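PDB 3RZA: tripeptidase from Staphylococcus aureus subsp. aureus, which probably cleaves the N-terminal residue from tripeptides as a metal-dependent peptidase of the M20 family. Local coordinates for residues Asp64-Val78 / Leu166-Asp178. Residues are numbered along the deposited sequence; the frame is centred on the assembly and turned at random.
Sequences DEAAKHPKLGANNLV and LIGAKELNSELLD. With CA (calcium ion), chain E.
Ile167 lays its CG2 methyl over the centre of one face of the His69 imidazole, a CH-pi contact 3.7 Å from the ring centroid, while Glu171 OE2 lies at the ring's edge beside CD2. The Asp64 carboxylate is met from opposite faces, both at OD1, by the backbone N of Ala66, which closes an Asx turn, and of Asn76. Leu172, with CG anti to its backbone N (chi1 -159°), brings CD1 over one face of the Asn76 amide, off its centre, and against Asp64 OD2. In this M20-family metallopeptidase the contact joins the calcium-binding loop between antiparallel strands 60-63 and 77-81 to the short helix 167-171 and the chain that follows it. Ala67, His69 and Leu72 bind that calcium through their carbonyl oxygens, which leaves the His69 and Leu72 side chains to pack on Ile167.

Asn76 suits the buried centre because its amide can donate twice. Asn76 ND2 gives a nearly straight bond (172°) to the syn lone pair of Asp64 OD2, 2.7 Å away, and a more bent one to Gly168 O at 3.0 Å, meeting that carbonyl from above its plane; OD1 accepts from Val160 N. Gly168, lacking a side chain, lets the amide lie close against the helix.

Farther along, branched Val78 packs its CG2 against Leu176 CB and Leu177 CD2. A water bridges the two segments, accepting from Glu65 N and donating to Glu171 O at 2.8 Å.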
ATOM      1  N   ASP A  64      30.111  25.397  -8.963  1.00 24.82           N
ATOM      2  CA  ASP A  64      30.006  25.360  -7.492  1.00 26.76           C
ATOM      3  C   ASP A  64      30.383  23.932  -7.002  1.00 25.53           C
ATOM      4  O   ASP A  64      31.130  23.226  -7.700  1.00 24.71           O
ATOM      5  CB  ASP A  64      28.609  25.866  -7.047  1.00 26.77           C
ATOM      6  CG  ASP A  64      27.467  24.967  -7.480  1.00 25.13           C
ATOM      7  OD1 ASP A  64      27.674  23.826  -7.942  1.00 26.06           O
ATOM      8  OD2 ASP A  64      26.339  25.434  -7.378  1.00 29.15           O
ATOM      9  N   GLU A  65      29.868  23.509  -5.846  1.00 25.64           N
ATOM     10  CA  GLU A  65      30.157  22.183  -5.289  1.00 27.87           C
ATOM     11  C   GLU A  65      28.879  21.376  -5.006  1.00 26.89           C
ATOM     12  O   GLU A  65      28.820  20.600  -4.038  1.00 27.00           O
ATOM     13  CB  GLU A  65      31.007  22.332  -4.020  1.00 30.50           C
ATOM     14  CG  GLU A  65      32.316  23.107  -4.234  1.00 35.80           C
ATOM     15  CD  GLU A  65      33.255  23.080  -3.008  1.00 42.29           C
ATOM     16  OE1 GLU A  65      32.980  22.343  -2.039  1.00 45.61           O
ATOM     17  OE2 GLU A  65      34.282  23.806  -3.026  1.00 50.83           O
ATOM     18  N   ALA A  66      27.888  21.516  -5.889  1.00 25.73           N
ATOM     19  CA  ALA A  66      26.623  20.769  -5.790  1.00 23.78           C
ATOM     20  C   ALA A  66      26.803  19.247  -5.906  1.00 22.89           C
ATOM     21  O   ALA A  66      26.062  18.511  -5.289  1.00 24.68           O
ATOM     22  CB  ALA A  66      25.646  21.254  -6.843  1.00 20.66           C
ATOM     23  N   ALA A  67      27.799  18.792  -6.676  1.00 23.46           N
ATOM     24  CA  ALA A  67      28.082  17.346  -6.839  1.00 24.06           C
ATOM     25  C   ALA A  67      28.311  16.575  -5.523  1.00 26.41           C
ATOM     26  O   ALA A  67      28.057  15.372  -5.475  1.00 27.90           O
ATOM     27  CB  ALA A  67      29.287  17.117  -7.822  1.00 22.78           C
ATOM     28  N   LYS A  68      28.778  17.262  -4.474  1.00 26.43           N
ATOM     29  CA  LYS A  68      28.902  16.673  -3.116  1.00 29.59           C
ATOM     30  C   LYS A  68      27.585  16.171  -2.498  1.00 29.36           C
ATOM     31  O   LYS A  68      27.611  15.292  -1.643  1.00 31.26           O
ATOM     32  CB  LYS A  68      29.531  17.689  -2.143  1.00 31.61           C
ATOM     33  CG  LYS A  68      31.023  17.968  -2.383  1.00 32.71           C
ATOM     34  CD  LYS A  68      31.598  18.878  -1.295  1.00 36.38           C
ATOM     35  CE  LYS A  68      31.915  18.118   0.000  1.00 42.45           C
ATOM     36  NZ  LYS A  68      32.342  19.036   1.111  1.00 46.56           N
ATOM     37  N   HIS A  69      26.463  16.769  -2.896  1.00 26.42           N
ATOM     38  CA  HIS A  69      25.159  16.328  -2.467  1.00 26.00           C
ATOM     39  C   HIS A  69      24.908  14.925  -3.042  1.00 26.72           C
ATOM     40  O   HIS A  69      25.101  14.721  -4.231  1.00 26.44           O
ATOM     41  CB  HIS A  69      24.079  17.305  -2.955  1.00 25.17           C
ATOM     42  CG  HIS A  69      22.748  17.106  -2.308  1.00 29.03           C
ATOM     43  ND1 HIS A  69      21.930  16.036  -2.603  1.00 27.38           N
ATOM     44  CD2 HIS A  69      22.101  17.827  -1.358  1.00 26.25           C
ATOM     45  CE1 HIS A  69      20.841  16.103  -1.858  1.00 27.72           C
ATOM     46  NE2 HIS A  69      20.913  17.188  -1.108  1.00 28.20           N
ATOM     47  N   PRO A  70      24.501  13.951  -2.192  1.00 28.82           N
ATOM     48  CA  PRO A  70      24.444  12.567  -2.661  1.00 28.04           C
ATOM     49  C   PRO A  70      23.325  12.245  -3.665  1.00 27.40           C
ATOM     50  O   PRO A  70      23.370  11.192  -4.277  1.00 26.52           O
ATOM     51  CB  PRO A  70      24.230  11.784  -1.364  1.00 30.86           C
ATOM     52  CG  PRO A  70      23.405  12.693  -0.541  1.00 30.87           C
ATOM     53  CD  PRO A  70      24.011  14.054  -0.799  1.00 30.86           C
ATOM     54  N   LYS A  71      22.314  13.107  -3.783  1.00 28.03           N
ATOM     55  CA  LYS A  71      21.294  13.034  -4.871  1.00 27.72           C
ATOM     56  C   LYS A  71      21.637  13.818  -6.180  1.00 26.87           C
ATOM     57  O   LYS A  71      20.790  13.884  -7.076  1.00 27.35           O
ATOM     58  CB  LYS A  71      19.926  13.524  -4.330  1.00 30.05           C
ATOM     59  CG  LYS A  71      19.446  12.780  -3.051  1.00 32.31           C
ATOM     60  N   LEU A  72      22.856  14.381  -6.297  1.00 24.05           N
ATOM     61  CA  LEU A  72      23.268  15.185  -7.474  1.00 21.90           C
ATOM     62  C   LEU A  72      24.572  14.628  -8.070  1.00 22.60           C
ATOM     63  O   LEU A  72      25.532  14.382  -7.343  1.00 21.13           O
ATOM     64  CB  LEU A  72      23.490  16.644  -7.091  1.00 22.77           C
ATOM     65  CG  LEU A  72      22.344  17.436  -6.442  1.00 21.67           C
ATOM     66  CD1 LEU A  72      22.865  18.818  -6.034  1.00 18.61           C
ATOM     67  CD2 LEU A  72      21.195  17.571  -7.386  1.00 18.48           C
ATOM     68  N   GLY A  73      24.590  14.436  -9.387  1.00 20.78           N
ATOM     69  CA  GLY A  73      25.726  13.815 -10.088  1.00 22.59           C
ATOM     70  C   GLY A  73      26.723  14.793 -10.697  1.00 21.53           C
ATOM     71  O   GLY A  73      27.670  14.353 -11.328  1.00 22.56           O
ATOM     72  N   ALA A  74      26.494  16.107 -10.537  1.00 18.10           N
ATOM     73  CA  ALA A  74      27.404  17.121 -11.063  1.00 19.36           C
ATOM     74  C   ALA A  74      27.161  18.470 -10.401  1.00 20.11           C
ATOM     75  O   ALA A  74      26.132  18.688  -9.746  1.00 19.52           O
ATOM     76  CB  ALA A  74      27.285  17.237 -12.620  1.00 14.70           C
ATOM     77  N   ASN A  75      28.135  19.361 -10.565  1.00 20.10           N
ATOM     78  CA  ASN A  75      28.035  20.739 -10.079  1.00 21.37           C
ATOM     79  C   ASN A  75      27.143  21.546 -10.990  1.00 19.42           C
ATOM     80  O   ASN A  75      27.063  21.272 -12.193  1.00 18.83           O
ATOM     81  CB  ASN A  75      29.426  21.406 -10.027  1.00 20.72           C
ATOM     82  CG  ASN A  75      30.407  20.650  -9.165  1.00 22.56           C
ATOM     83  OD1 ASN A  75      30.063  20.193  -8.077  1.00 18.94           O
ATOM     84  ND2 ASN A  75      31.647  20.531  -9.637  1.00 15.90           N
ATOM     85  N   ASN A  76      26.530  22.592 -10.437  1.00 21.27           N
ATOM     86  CA  ASN A  76      25.871  23.618 -11.259  1.00 18.83           C
ATOM     87  C   ASN A  76      26.946  24.403 -12.008  1.00 18.28           C
ATOM     88  O   ASN A  76      28.077  24.462 -11.554  1.00 21.13           O
ATOM     89  CB  ASN A  76      25.056  24.601 -10.419  1.00 19.56           C
ATOM     90  CG  ASN A  76      24.033  23.926  -9.526  1.00 16.20           C
ATOM     91  OD1 ASN A  76      23.121  23.260  -9.999  1.00 14.94           O
ATOM     92  ND2 ASN A  76      24.160  24.139  -8.225  1.00 13.37           N
ATOM     93  N   LEU A  77      26.581  24.981 -13.155  1.00 15.50           N
ATOM     94  CA  LEU A  77      27.475  25.848 -13.951  1.00 16.39           C
ATOM     95  C   LEU A  77      26.918  27.268 -13.910  1.00 17.13           C
ATOM     96  O   LEU A  77      25.721  27.449 -14.103  1.00 20.83           O
ATOM     97  CB  LEU A  77      27.520  25.374 -15.397  1.00 14.59           C
ATOM     98  CG  LEU A  77      27.988  23.949 -15.666  1.00 16.85           C
ATOM     99  CD1 LEU A  77      27.746  23.538 -17.107  1.00 17.62           C
ATOM    100  CD2 LEU A  77      29.463  23.812 -15.304  1.00 15.92           C
ATOM    101  N   VAL A  78      27.766  28.246 -13.596  1.00 17.22           N
ATOM    102  CA  VAL A  78      27.442  29.669 -13.712  1.00 18.50           C
ATOM    103  C   VAL A  78      28.399  30.263 -14.770  1.00 19.34           C
ATOM    104  O   VAL A  78      29.600  30.330 -14.539  1.00 19.48           O
ATOM    105  CB  VAL A  78      27.597  30.399 -12.349  1.00 20.57           C
ATOM    106  CG1 VAL A  78      27.281  31.906 -12.485  1.00 20.80           C
ATOM    107  CG2 VAL A  78      26.696  29.744 -11.276  1.00 15.76           C
ATOM    108  N   LEU A 166      14.288  20.828  -6.967  1.00 19.15           N
ATOM    109  CA  LEU A 166      15.074  22.078  -7.046  1.00 18.37           C
ATOM    110  C   LEU A 166      16.398  22.008  -6.250  1.00 19.79           C
ATOM    111  O   LEU A 166      16.880  23.025  -5.749  1.00 18.51           O
ATOM    112  CB  LEU A 166      14.227  23.270  -6.578  1.00 17.71           C
ATOM    113  CG  LEU A 166      12.770  23.341  -7.049  1.00 15.44           C
ATOM    114  CD1 LEU A 166      12.107  24.574  -6.460  1.00 15.49           C
ATOM    115  CD2 LEU A 166      12.670  23.340  -8.574  1.00 11.47           C
ATOM    116  N   ILE A 167      16.978  20.801  -6.171  1.00 19.88           N
ATOM    117  CA  ILE A 167      18.053  20.506  -5.238  1.00 22.68           C
ATOM    118  C   ILE A 167      19.366  21.204  -5.636  1.00 21.60           C
ATOM    119  O   ILE A 167      20.087  21.695  -4.763  1.00 22.90           O
ATOM    120  CB  ILE A 167      18.308  18.957  -5.099  1.00 23.78           C
ATOM    121  CG1 ILE A 167      17.070  18.224  -4.574  1.00 29.95           C
ATOM    122  CG2 ILE A 167      19.464  18.683  -4.172  1.00 28.42           C
ATOM    123  CD1 ILE A 167      16.628  18.635  -3.133  1.00 33.80           C
ATOM    124  N   GLY A 168      19.662  21.260  -6.939  1.00 20.59           N
ATOM    125  CA  GLY A 168      20.827  22.017  -7.424  1.00 21.54           C
ATOM    126  C   GLY A 168      20.712  23.509  -7.158  1.00 20.38           C
ATOM    127  O   GLY A 168      21.664  24.115  -6.646  1.00 19.39           O
ATOM    128  N   ALA A 169      19.548  24.091  -7.468  1.00 18.69           N
ATOM    129  CA  ALA A 169      19.260  25.494  -7.070  1.00 18.44           C
ATOM    130  C   ALA A 169      19.459  25.748  -5.545  1.00 17.60           C
ATOM    131  O   ALA A 169      19.992  26.801  -5.150  1.00 16.97           O
ATOM    132  CB  ALA A 169      17.841  25.900  -7.498  1.00 14.71           C
ATOM    133  N   LYS A 170      19.052  24.774  -4.723  1.00 17.94           N
ATOM    134  CA  LYS A 170      19.236  24.833  -3.248  1.00 18.69           C
ATOM    135  C   LYS A 170      20.677  24.719  -2.782  1.00 20.48           C
ATOM    136  O   LYS A 170      21.005  25.180  -1.691  1.00 17.16           O
ATOM    137  CB  LYS A 170      18.419  23.733  -2.549  1.00 20.47           C
ATOM    138  CG  LYS A 170      16.937  24.015  -2.509  1.00 21.00           C
ATOM    139  CD  LYS A 170      16.121  22.809  -2.069  1.00 23.49           C
ATOM    140  CE  LYS A 170      14.633  23.170  -2.007  1.00 25.43           C
ATOM    141  NZ  LYS A 170      13.786  21.981  -1.910  1.00 27.77           N
ATOM    142  N   GLU A 171      21.513  24.046  -3.573  1.00 24.06           N
ATOM    143  CA  GLU A 171      22.965  23.927  -3.303  1.00 25.25           C
ATOM    144  C   GLU A 171      23.798  24.990  -4.018  1.00 24.56           C
ATOM    145  O   GLU A 171      25.013  25.041  -3.830  1.00 27.78           O
ATOM    146  CB  GLU A 171      23.448  22.526  -3.713  1.00 24.83           C
ATOM    147  CG  GLU A 171      22.839  21.390  -2.879  1.00 29.59           C
ATOM    148  CD  GLU A 171      23.378  21.348  -1.452  1.00 31.60           C
ATOM    149  OE1 GLU A 171      24.610  21.257  -1.294  1.00 38.82           O
ATOM    150  OE2 GLU A 171      22.573  21.398  -0.501  1.00 35.63           O
ATOM    151  N   LEU A 172      23.148  25.837  -4.817  1.00 22.49           N
ATOM    152  CA  LEU A 172      23.823  26.886  -5.576  1.00 24.27           C
ATOM    153  C   LEU A 172      24.604  27.865  -4.670  1.00 26.03           C
ATOM    154  O   LEU A 172      24.071  28.371  -3.674  1.00 25.23           O
ATOM    155  CB  LEU A 172      22.801  27.655  -6.430  1.00 25.04           C
ATOM    156  CG  LEU A 172      23.224  28.448  -7.649  1.00 27.03           C
ATOM    157  CD1 LEU A 172      23.923  27.566  -8.681  1.00 25.84           C
ATOM    158  CD2 LEU A 172      21.969  29.065  -8.243  1.00 28.62           C
ATOM    159  N   ASN A 173      25.888  28.050  -4.974  1.00 26.87           N
ATOM    160  CA  ASN A 173      26.673  29.109  -4.359  1.00 28.92           C
ATOM    161  C   ASN A 173      26.192  30.464  -4.898  1.00 30.12           C
ATOM    162  O   ASN A 173      26.551  30.857  -5.996  1.00 28.41           O
ATOM    163  CB  ASN A 173      28.159  28.897  -4.639  1.00 27.97           C
ATOM    164  CG  ASN A 173      29.049  29.877  -3.901  1.00 30.49           C
ATOM    165  OD1 ASN A 173      28.589  30.780  -3.181  1.00 26.42           O
ATOM    166  ND2 ASN A 173      30.351  29.691  -4.064  1.00 30.36           N
ATOM    167  N   SER A 174      25.420  31.187  -4.086  1.00 31.28           N
ATOM    168  CA  SER A 174      24.839  32.467  -4.496  1.00 31.74           C
ATOM    169  C   SER A 174      25.857  33.589  -4.692  1.00 31.52           C
ATOM    170  O   SER A 174      25.541  34.585  -5.314  1.00 31.68           O
ATOM    171  CB  SER A 174      23.771  32.920  -3.482  1.00 33.13           C
ATOM    172  OG  SER A 174      24.346  33.312  -2.252  1.00 34.99           O
ATOM    173  N   GLU A 175      27.062  33.440  -4.146  1.00 32.69           N
ATOM    174  CA  GLU A 175      28.132  34.416  -4.377  1.00 34.48           C
ATOM    175  C   GLU A 175      28.738  34.379  -5.794  1.00 32.17           C
ATOM    176  O   GLU A 175      29.390  35.331  -6.202  1.00 32.94           O
ATOM    177  CB  GLU A 175      29.204  34.292  -3.296  1.00 37.07           C
ATOM    178  CG  GLU A 175      28.682  34.824  -1.956  1.00 44.51           C
ATOM    179  CD  GLU A 175      29.533  34.436  -0.790  1.00 52.62           C
ATOM    180  OE1 GLU A 175      30.743  34.790  -0.788  1.00 59.34           O
ATOM    181  OE2 GLU A 175      28.988  33.794   0.143  1.00 59.99           O
ATOM    182  N   LEU A 176      28.495  33.304  -6.539  1.00 29.44           N
ATOM    183  CA  LEU A 176      28.772  33.273  -7.974  1.00 26.69           C
ATOM    184  C   LEU A 176      27.799  34.132  -8.808  1.00 26.96           C
ATOM    185  O   LEU A 176      28.124  34.463  -9.944  1.00 25.86           O
ATOM    186  CB  LEU A 176      28.773  31.827  -8.488  1.00 24.23           C
ATOM    187  CG  LEU A 176      29.846  30.894  -7.904  1.00 27.48           C
ATOM    188  CD1 LEU A 176      29.613  29.437  -8.314  1.00 25.73           C
ATOM    189  CD2 LEU A 176      31.270  31.350  -8.301  1.00 27.63           C
ATOM    190  N   LEU A 177      26.620  34.471  -8.259  1.00 27.88           N
ATOM    191  CA  LEU A 177      25.604  35.225  -8.992  1.00 27.36           C
ATOM    192  C   LEU A 177      25.858  36.718  -8.922  1.00 27.25           C
ATOM    193  O   LEU A 177      26.278  37.231  -7.898  1.00 25.73           O
ATOM    194  CB  LEU A 177      24.193  34.928  -8.453  1.00 28.49           C
ATOM    195  CG  LEU A 177      23.700  33.475  -8.430  1.00 28.73           C
ATOM    196  CD1 LEU A 177      22.192  33.448  -8.218  1.00 30.37           C
ATOM    197  CD2 LEU A 177      24.065  32.709  -9.700  1.00 30.88           C
ATOM    198  N   ASP A 178      25.568  37.408 -10.024  1.00 26.69           N
ATOM    199  CA  ASP A 178      25.722  38.860 -10.121  1.00 29.12           C
ATOM    200  C   ASP A 178      24.736  39.326 -11.191  1.00 29.61           C
ATOM    201  O   ASP A 178      25.078  39.373 -12.396  1.00 32.10           O
ATOM    202  CB  ASP A 178      27.178  39.234 -10.470  1.00 28.52           C
ATOM    203  CG  ASP A 178      27.403  40.729 -10.554  1.00 31.79           C
ATOM    204  OD1 ASP A 178      26.699  41.487  -9.873  1.00 33.86           O
ATOM    205  OD2 ASP A 178      28.319  41.154 -11.285  1.00 36.03           O
TER
HETATM  206 CA    CA E 405      26.969  13.303  -5.733  1.00 59.11          CA
HETATM  207  O   HOH W   1      27.735  24.361  -4.121  1.00 27.84           O
HETATM  208  O   HOH W   2      27.994  12.467  -3.485  1.00 28.03           O
HETATM  209  O   HOH W   3      25.548  11.484  -5.883  1.00 38.27           O
HETATM  210  O   HOH W   4      29.007  12.747  -7.163  1.00 26.47           O